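Local coordinates for tryptophan decarboxylase 1 (Oryza sativa subsp. japonica, PDB 6KHP), which decarboxylates L-tryptophan to tryptamine and 5-hydroxy-L-tryptophan to serotonin with the help of pyridoxal 5'-phosphate, at residues Gly126-Ala131 and Val370-Asp375. Numbering follows the deposited sequence.
Sequences GFTWQA and VTDLKD. With TSS (2-(1H-indol-3-yl)ethanamine), chain D.
Trp129 N and Asp372 OD1 form one of two direct hydrogen bonds between loops 126-131 and 370-375. Trp129 N donates to Asp372 OD1 (3.0 Å, 167°) on its anti side, 23° out of the carboxylate plane. Lys374 N donates to Phe127 O (3.1 Å). One water adds to the grip on Asp372 OD1 by donating to it while accepting from Gln130 N; another links Gly126 O to Leu373 N. Asp372 OD2 is hydrogen-bonded to Ser365 OG, which helps fix the carboxylate. With an alanine here, Trp129 N would probably lose its carboxylate acceptor, and the water on Gln130 N its hold on 370-375.

Apolar contact is provided by Val370. Its CG1 sits over one face of the Trp129 indole, a CH-pi contact 3.9 Å from the centroid of the five-membered ring. Trp129 CG, anti to the backbone N (chi1 174°), brings the ring there, and Trp129 NE1 is hydrogen-bonded to Glu137 OE1.

The Phe127 ring reaches the bound product tryptamine, with CE2 3.6 Å from TSS CB. It also packs edge-to-face with Phe103 of the second subunit. Phe127 thus lines the tryptamine site near the cofactor-binding Val380 and Gly381, and the bonds from 370-375 probably help place it at the dimer interface of this group II decarboxylase.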
loop_
_atom_site.group_PDB
_atom_site.type_symbol
_atom_site.label_atom_id
_atom_site.label_comp_id
_atom_site.label_asym_id
_atom_site.label_seq_id
_atom_site.Cartn_x
_atom_site.Cartn_y
_atom_site.Cartn_z
ATOM N N GLY A 126 29.909 15.814 13.569
ATOM C CA GLY A 126 30.914 16.615 14.237
ATOM C C GLY A 126 31.635 15.959 15.397
ATOM O O GLY A 126 31.719 16.558 16.475
ATOM N N PHE A 127 32.191 14.760 15.195
ATOM C CA PHE A 127 32.834 14.068 16.313
ATOM C C PHE A 127 34.057 14.825 16.824
ATOM O O PHE A 127 34.320 14.825 18.028
ATOM C CB PHE A 127 33.216 12.636 15.924
ATOM C CG PHE A 127 33.551 12.441 14.455
ATOM C CD1 PHE A 127 34.750 12.909 13.926
ATOM C CD2 PHE A 127 32.699 11.739 13.633
ATOM C CE1 PHE A 127 35.081 12.695 12.591
ATOM C CE2 PHE A 127 33.007 11.527 12.292
ATOM C CZ PHE A 127 34.197 12.006 11.769
ATOM N N THR A 128 34.803 15.484 15.936
ATOM C CA THR A 128 35.900 16.370 16.306
ATOM C C THR A 128 35.606 17.784 15.816
ATOM O O THR A 128 34.749 18.001 14.946
ATOM C CB THR A 128 37.238 15.901 15.707
ATOM O OG1 THR A 128 37.127 15.870 14.273
ATOM C CG2 THR A 128 37.621 14.506 16.232
ATOM N N TRP A 129 36.337 18.751 16.385
ATOM C CA TRP A 129 36.269 20.118 15.877
ATOM C C TRP A 129 36.620 20.154 14.389
ATOM O O TRP A 129 35.900 20.763 13.590
ATOM C CB TRP A 129 37.196 21.031 16.694
ATOM C CG TRP A 129 37.303 22.467 16.158
ATOM C CD1 TRP A 129 36.547 23.544 16.536
ATOM C CD2 TRP A 129 38.211 22.955 15.164
ATOM N NE1 TRP A 129 36.924 24.666 15.838
ATOM C CE2 TRP A 129 37.947 24.333 14.991
ATOM C CE3 TRP A 129 39.228 22.362 14.404
ATOM C CZ2 TRP A 129 38.659 25.126 14.092
ATOM C CZ3 TRP A 129 39.939 23.156 13.506
ATOM C CH2 TRP A 129 39.647 24.521 13.360
ATOM N N GLN A 130 37.684 19.444 13.991
ATOM C CA GLN A 130 38.100 19.423 12.589
ATOM C C GLN A 130 37.025 18.848 11.674
ATOM O O GLN A 130 36.895 19.290 10.522
ATOM C CB GLN A 130 39.393 18.617 12.429
ATOM C CG GLN A 130 40.046 18.754 11.045
ATOM C CD GLN A 130 40.295 20.216 10.682
ATOM O OE1 GLN A 130 39.433 20.894 10.107
ATOM N NE2 GLN A 130 41.465 20.716 11.045
ATOM N N ALA A 131 36.257 17.857 12.154
ATOM C CA ALA A 131 35.204 17.247 11.335
ATOM C C ALA A 131 34.152 18.251 10.882
ATOM O O ALA A 131 33.447 17.977 9.899
ATOM C CB ALA A 131 34.513 16.105 12.081
ATOM N N VAL A 370 41.000 22.752 21.400
ATOM C CA VAL A 370 39.588 22.501 21.120
ATOM C C VAL A 370 39.135 21.327 21.970
ATOM O O VAL A 370 39.934 20.475 22.368
ATOM C CB VAL A 370 39.303 22.197 19.629
ATOM C CG1 VAL A 370 39.816 23.293 18.744
ATOM C CG2 VAL A 370 39.902 20.825 19.231
ATOM N N THR A 371 37.833 21.267 22.231
ATOM C CA THR A 371 37.245 20.074 22.831
ATOM C C THR A 371 36.486 19.332 21.740
ATOM O O THR A 371 35.578 19.893 21.123
ATOM C CB THR A 371 36.338 20.398 24.025
ATOM O OG1 THR A 371 37.079 21.154 24.985
ATOM C CG2 THR A 371 35.872 19.100 24.727
ATOM N N ASP A 372 36.902 18.096 21.472
ATOM C CA ASP A 372 36.197 17.225 20.545
ATOM C C ASP A 372 35.008 16.626 21.281
ATOM O O ASP A 372 35.183 15.944 22.292
ATOM C CB ASP A 372 37.137 16.145 20.019
ATOM C CG ASP A 372 38.350 16.730 19.299
ATOM O OD1 ASP A 372 38.167 17.688 18.511
ATOM O OD2 ASP A 372 39.480 16.240 19.516
ATOM N N LEU A 373 33.799 16.894 20.797
ATOM C CA LEU A 373 32.638 16.597 21.618
ATOM C C LEU A 373 32.309 15.111 21.650
ATOM O O LEU A 373 31.513 14.685 22.493
ATOM C CB LEU A 373 31.443 17.443 21.155
ATOM C CG LEU A 373 31.614 18.940 21.508
ATOM C CD1 LEU A 373 30.514 19.812 20.930
ATOM C CD2 LEU A 373 31.723 19.164 23.032
ATOM N N LYS A 374 32.939 14.299 20.801
ATOM C CA LYS A 374 32.883 12.860 21.034
ATOM C C LYS A 374 33.409 12.496 22.418
ATOM O O LYS A 374 32.991 11.482 22.988
ATOM C CB LYS A 374 33.672 12.116 19.962
ATOM C CG LYS A 374 35.176 12.384 19.951
ATOM C CD LYS A 374 35.874 11.331 19.078
ATOM C CE LYS A 374 37.385 11.448 19.145
ATOM N NZ LYS A 374 37.884 10.817 20.393
ATOM N N ASP A 375 34.308 13.308 22.988
ATOM C CA ASP A 375 34.843 12.994 24.308
ATOM C C ASP A 375 33.950 13.495 25.438
ATOM O O ASP A 375 34.351 13.425 26.604
ATOM C CB ASP A 375 36.255 13.566 24.467
ATOM C CG ASP A 375 37.235 13.047 23.411
ATOM O OD1 ASP A 375 37.064 11.924 22.891
ATOM O OD2 ASP A 375 38.188 13.780 23.101
HETATM N N1 TSS D . 34.893 7.257 12.849
HETATM C CA TSS D . 33.444 7.367 12.740
HETATM C CB TSS D . 32.996 7.996 11.418
HETATM C CG TSS D . 31.488 8.250 11.557
HETATM C CD1 TSS D . 31.023 8.172 12.868
HETATM N NE1 TSS D . 29.673 8.406 12.853
HETATM C CE2 TSS D . 29.291 8.635 11.538
HETATM C CD2 TSS D . 30.415 8.545 10.739
HETATM C CZ2 TSS D . 28.037 8.925 10.961
HETATM C CH2 TSS D . 27.933 9.109 9.583
HETATM C CZ3 TSS D . 29.069 9.014 8.774
HETATM C CE3 TSS D . 30.303 8.738 9.340
HETATM O O HOH W 1 33.542 18.155 18.171
HETATM O O HOH W 2 39.484 18.692 15.964
#